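Local coordinates for putative SnoaL-like polyketide cyclase (Jannaschia sp., PDB 3KKG), which is of unproven function but belongs to the SnoaL-like polyketide cyclase family of the NTF2 superfamily and may cyclise a polyketide, at residues W23-R34 against I54-F65. Sequence-based numbering, arbitrary orientation.
Sequences WGAQDGWRDVWR and IEQAIAFNAVLF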
loop_
_atom_site.group_PDB
_atom_site.type_symbol
_atom_site.label_atom_id
_atom_site.label_comp_id
_atom_site.label_asym_id
_atom_site.label_seq_id
_atom_site.Cartn_x
_atom_site.Cartn_y
_atom_site.Cartn_z
ATOM N N TRP A 23 13.245 10.529 9.235
ATOM C CA TRP A 23 13.502 9.692 8.031
ATOM C C TRP A 23 14.864 9.012 8.174
ATOM O O TRP A 23 15.841 9.671 8.572
ATOM C CB TRP A 23 13.503 10.561 6.786
ATOM C CG TRP A 23 13.677 9.843 5.497
ATOM C CD1 TRP A 23 14.673 10.051 4.604
ATOM C CD2 TRP A 23 12.843 8.806 4.946
ATOM N NE1 TRP A 23 14.512 9.223 3.518
ATOM C CE2 TRP A 23 13.403 8.450 3.704
ATOM C CE3 TRP A 23 11.677 8.159 5.375
ATOM C CZ2 TRP A 23 12.866 7.464 2.899
ATOM C CZ3 TRP A 23 11.131 7.193 4.564
ATOM C CH2 TRP A 23 11.734 6.880 3.317
ATOM N N GLY A 24 14.930 7.737 7.791
ATOM C CA GLY A 24 16.105 6.929 8.106
ATOM C C GLY A 24 17.380 7.369 7.417
ATOM O O GLY A 24 18.486 6.933 7.796
ATOM N N ALA A 25 17.292 8.216 6.419
ATOM C CA ALA A 25 18.439 8.795 5.776
ATOM C C ALA A 25 18.986 10.017 6.527
ATOM O O ALA A 25 20.032 10.514 6.144
ATOM C CB ALA A 25 18.165 9.170 4.349
ATOM N N GLN A 26 18.280 10.482 7.568
ATOM C CA GLN A 26 18.604 11.700 8.299
ATOM C C GLN A 26 19.199 11.363 9.663
ATOM O O GLN A 26 18.563 10.694 10.504
ATOM C CB GLN A 26 17.303 12.499 8.496
ATOM C CG GLN A 26 17.412 13.802 9.306
ATOM C CD GLN A 26 18.414 14.745 8.704
ATOM O OE1 GLN A 26 18.404 14.979 7.489
ATOM N NE2 GLN A 26 19.301 15.282 9.543
ATOM N N ASP A 27 20.379 11.915 9.935
ATOM C CA ASP A 27 20.979 11.781 11.249
ATOM C C ASP A 27 20.034 12.221 12.326
ATOM O O ASP A 27 19.384 13.276 12.208
ATOM C CB ASP A 27 22.189 12.653 11.347
ATOM C CG ASP A 27 23.412 11.946 10.987
ATOM O OD1 ASP A 27 23.389 10.946 10.232
ATOM O OD2 ASP A 27 24.412 12.395 11.494
ATOM N N GLY A 28 19.917 11.358 13.331
ATOM C CA GLY A 28 19.088 11.633 14.488
ATOM C C GLY A 28 17.694 11.059 14.434
ATOM O O GLY A 28 16.912 11.227 15.357
ATOM N N TRP A 29 17.384 10.301 13.372
ATOM C CA TRP A 29 16.040 9.792 13.201
ATOM C C TRP A 29 15.593 8.878 14.316
ATOM O O TRP A 29 14.415 8.856 14.654
ATOM C CB TRP A 29 15.907 9.072 11.845
ATOM C CG TRP A 29 16.721 7.838 11.645
ATOM C CD1 TRP A 29 17.967 7.770 11.137
ATOM C CD2 TRP A 29 16.326 6.496 11.942
ATOM N NE1 TRP A 29 18.405 6.459 11.098
ATOM C CE2 TRP A 29 17.413 5.644 11.580
ATOM C CE3 TRP A 29 15.190 5.927 12.503
ATOM C CZ2 TRP A 29 17.372 4.248 11.741
ATOM C CZ3 TRP A 29 15.132 4.528 12.639
ATOM C CH2 TRP A 29 16.222 3.714 12.264
ATOM N N ARG A 30 16.537 8.136 14.907
ATOM C CA ARG A 30 16.164 7.176 15.918
ATOM C C ARG A 30 15.505 7.839 17.087
ATOM O O ARG A 30 14.557 7.317 17.656
ATOM C CB ARG A 30 17.374 6.357 16.353
ATOM C CG ARG A 30 17.881 5.381 15.284
ATOM C CD ARG A 30 19.084 4.675 15.848
ATOM N NE ARG A 30 19.667 3.663 14.987
ATOM C CZ ARG A 30 20.426 3.906 13.921
ATOM N NH1 ARG A 30 20.660 5.146 13.514
ATOM N NH2 ARG A 30 20.957 2.884 13.261
ATOM N N ASP A 31 16.058 8.976 17.505
ATOM C CA ASP A 31 15.498 9.679 18.635
ATOM C C ASP A 31 14.124 10.235 18.305
ATOM O O ASP A 31 13.264 10.295 19.182
ATOM C CB ASP A 31 16.452 10.759 19.129
ATOM C CG ASP A 31 17.678 10.176 19.813
ATOM O OD1 ASP A 31 17.598 9.073 20.443
ATOM O OD2 ASP A 31 18.733 10.842 19.748
ATOM N N VAL A 32 13.882 10.565 17.033
ATOM C CA VAL A 32 12.545 11.008 16.611
ATOM C C VAL A 32 11.566 9.814 16.717
ATOM O O VAL A 32 10.442 9.937 17.185
ATOM C CB VAL A 32 12.522 11.605 15.164
ATOM C CG1 VAL A 32 11.064 11.908 14.713
ATOM C CG2 VAL A 32 13.400 12.863 15.073
ATOM N N TRP A 33 12.002 8.649 16.258
ATOM C CA TRP A 33 11.185 7.454 16.432
ATOM C C TRP A 33 10.882 7.195 17.923
ATOM O O TRP A 33 9.749 6.906 18.297
ATOM C CB TRP A 33 11.854 6.232 15.806
ATOM C CG TRP A 33 11.696 6.108 14.318
ATOM C CD1 TRP A 33 11.814 7.097 13.401
ATOM C CD2 TRP A 33 11.400 4.918 13.581
ATOM N NE1 TRP A 33 11.581 6.607 12.135
ATOM C CE2 TRP A 33 11.330 5.279 12.217
ATOM C CE3 TRP A 33 11.160 3.584 13.930
ATOM C CZ2 TRP A 33 11.064 4.356 11.211
ATOM C CZ3 TRP A 33 10.884 2.683 12.941
ATOM C CH2 TRP A 33 10.871 3.058 11.606
ATOM N N ARG A 34 11.896 7.317 18.776
ATOM C CA ARG A 34 11.696 7.065 20.209
ATOM C C ARG A 34 10.728 8.041 20.873
ATOM O O ARG A 34 10.021 7.665 21.799
ATOM C CB ARG A 34 13.027 7.045 20.951
ATOM C CG ARG A 34 13.901 5.882 20.541
ATOM C CD ARG A 34 15.217 5.853 21.272
ATOM N NE ARG A 34 16.053 4.748 20.786
ATOM C CZ ARG A 34 17.204 4.880 20.122
ATOM N NH1 ARG A 34 17.732 6.067 19.848
ATOM N NH2 ARG A 34 17.844 3.797 19.724
ATOM N N ILE A 54 9.887 -1.073 19.915
ATOM C CA ILE A 54 10.465 0.084 19.244
ATOM C C ILE A 54 11.944 -0.101 18.855
ATOM O O ILE A 54 12.342 0.249 17.745
ATOM C CB ILE A 54 10.254 1.387 20.090
ATOM C CG1 ILE A 54 10.708 2.623 19.301
ATOM C CG2 ILE A 54 10.924 1.283 21.465
ATOM C CD1 ILE A 54 10.048 2.795 17.927
ATOM N N GLU A 55 12.763 -0.669 19.741
ATOM C CA GLU A 55 14.168 -0.846 19.390
ATOM C C GLU A 55 14.347 -1.853 18.257
ATOM O O GLU A 55 15.190 -1.655 17.364
ATOM C CB GLU A 55 14.984 -1.270 20.587
ATOM C CG GLU A 55 15.071 -0.200 21.655
ATOM C CD GLU A 55 15.570 1.116 21.122
ATOM O OE1 GLU A 55 16.512 1.110 20.312
ATOM O OE2 GLU A 55 15.009 2.164 21.509
ATOM N N GLN A 56 13.531 -2.908 18.290
ATOM C CA GLN A 56 13.527 -3.928 17.220
ATOM C C GLN A 56 13.099 -3.314 15.900
ATOM O O GLN A 56 13.705 -3.564 14.840
ATOM C CB GLN A 56 12.605 -5.074 17.598
ATOM C CG GLN A 56 13.100 -5.908 18.801
ATOM C CD GLN A 56 12.678 -5.370 20.177
ATOM O OE1 GLN A 56 12.207 -4.249 20.319
ATOM N NE2 GLN A 56 12.905 -6.180 21.216
ATOM N N ALA A 57 12.056 -2.495 15.964
ATOM C CA ALA A 57 11.577 -1.847 14.757
ATOM C C ALA A 57 12.576 -0.827 14.201
ATOM O O ALA A 57 12.771 -0.695 12.986
ATOM C CB ALA A 57 10.245 -1.168 15.036
ATOM N N ILE A 58 13.212 -0.079 15.082
ATOM C CA ILE A 58 14.296 0.788 14.684
ATOM C C ILE A 58 15.450 0.036 14.016
ATOM O O ILE A 58 15.966 0.465 12.997
ATOM C CB ILE A 58 14.820 1.606 15.921
ATOM C CG1 ILE A 58 13.833 2.719 16.284
ATOM C CG2 ILE A 58 16.239 2.208 15.688
ATOM C CD1 ILE A 58 14.211 3.426 17.588
ATOM N N ALA A 59 15.855 -1.079 14.610
ATOM C CA ALA A 59 16.912 -1.906 14.037
ATOM C C ALA A 59 16.576 -2.373 12.621
ATOM O O ALA A 59 17.430 -2.366 11.743
ATOM C CB ALA A 59 17.184 -3.101 14.950
ATOM N N PHE A 60 15.327 -2.767 12.418
ATOM C CA PHE A 60 14.865 -3.225 11.116
ATOM C C PHE A 60 14.938 -2.063 10.115
ATOM O O PHE A 60 15.372 -2.217 8.952
ATOM C CB PHE A 60 13.443 -3.777 11.231
ATOM C CG PHE A 60 12.875 -4.266 9.937
ATOM C CD1 PHE A 60 13.143 -5.534 9.492
ATOM C CD2 PHE A 60 12.109 -3.439 9.146
ATOM C CE1 PHE A 60 12.621 -5.975 8.281
ATOM C CE2 PHE A 60 11.585 -3.891 7.912
ATOM C CZ PHE A 60 11.840 -5.135 7.490
ATOM N N ASN A 61 14.462 -0.874 10.515
ATOM C CA ASN A 61 14.531 0.274 9.616
ATOM C C ASN A 61 15.964 0.607 9.220
ATOM O O ASN A 61 16.244 0.890 8.060
ATOM C CB ASN A 61 13.859 1.491 10.285
ATOM C CG ASN A 61 13.499 2.590 9.329
ATOM O OD1 ASN A 61 13.880 3.762 9.528
ATOM N ND2 ASN A 61 12.683 2.283 8.398
ATOM N N ALA A 62 16.857 0.534 10.204
ATOM C CA ALA A 62 18.261 0.806 9.968
ATOM C C ALA A 62 18.837 -0.124 8.911
ATOM O O ALA A 62 19.561 0.348 8.029
ATOM C CB ALA A 62 19.080 0.722 11.293
ATOM N N VAL A 63 18.461 -1.401 8.960
ATOM C CA VAL A 63 18.905 -2.377 7.943
ATOM C C VAL A 63 18.457 -1.967 6.561
ATOM O O VAL A 63 19.212 -1.977 5.608
ATOM C CB VAL A 63 18.448 -3.830 8.273
ATOM C CG1 VAL A 63 18.682 -4.787 7.070
ATOM C CG2 VAL A 63 19.140 -4.312 9.504
ATOM N N LEU A 64 17.195 -1.574 6.430
ATOM C CA LEU A 64 16.731 -1.140 5.137
ATOM C C LEU A 64 17.563 0.012 4.579
ATOM O O LEU A 64 17.911 0.049 3.407
ATOM C CB LEU A 64 15.228 -0.750 5.190
ATOM C CG LEU A 64 14.206 -1.812 5.590
ATOM C CD1 LEU A 64 12.793 -1.187 5.730
ATOM C CD2 LEU A 64 14.188 -2.951 4.569
ATOM N N PHE A 65 17.823 1.046 5.408
ATOM C CA PHE A 65 18.567 2.199 4.980
ATOM C C PHE A 65 20.054 1.945 4.702
ATOM O O PHE A 65 20.677 2.733 4.042
ATOM C CB PHE A 65 18.348 3.384 5.933
ATOM C CG PHE A 65 17.006 4.060 5.689
ATOM C CD1 PHE A 65 15.882 3.615 6.299
ATOM C CD2 PHE A 65 16.923 5.103 4.801
ATOM C CE1 PHE A 65 14.644 4.170 6.037
ATOM C CE2 PHE A 65 15.723 5.705 4.537
ATOM C CZ PHE A 65 14.567 5.234 5.152
HETATM O O HOH W 1 12.645 5.978 8.002
#
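Glu-55 bends at chi2 (-54°) and presents both carboxylate oxygens, through their syn lone pairs, to the side of the Arg-34 guanidinium: NE reaches OE2 at 2.9 Å and NH2 reaches OE1 at 3.1 Å, nearly straight and with the two groups almost coplanar. Asp-31 OD1 takes NH1 of the same arginine, met from above its carboxylate plane.

Ile-58 is a knob among Trp-29, Arg-30, Trp-33 and Arg-34. Its CG1 meets Trp-33 CE3, while CG2 lies 3.6 Å from Arg-30 CG, which itself covers one face of the Trp-29 indole. On the other face of that indole sits Asn-61 OD1, 3.4 Å from Trp-29 CZ3. The same oxygen comes within 3.3 Å of Trp-33 CZ2, the amide and ring planes 30° apart, and a water bridges it to Gly-24 N, weakly on the glycine side. Ala-62 CB then packs beside Trp-29 CZ2 and, at 3.5 Å, Arg-30 NH2, whose guanidinium lies along Trp-29.

Phe-65 ends the run with its ring lying against Gly-24, whose CA stands 3.5 Å above the ring centre in a CH-pi contact. The ring's edge points into the Trp-23 face, T-shaped, with planes at 88°.

Helix 29-34 thus runs roughly antiparallel to helix 54-65, beside the curved sheet of the NTF2-like cone, and the turn from Trp-23 meets the latter's far end. Trp-33 NE1 is spent on Gly-22 O and Trp-23 NE1 on Leu-71 O. Buried Trp-29 and Trp-33 flank the Asn-61 amide, whose OD1 accepts the water's hydrogen bond, while the Asp-31, Arg-34 and Glu-55 salt-bridge network lies at the exposed rim.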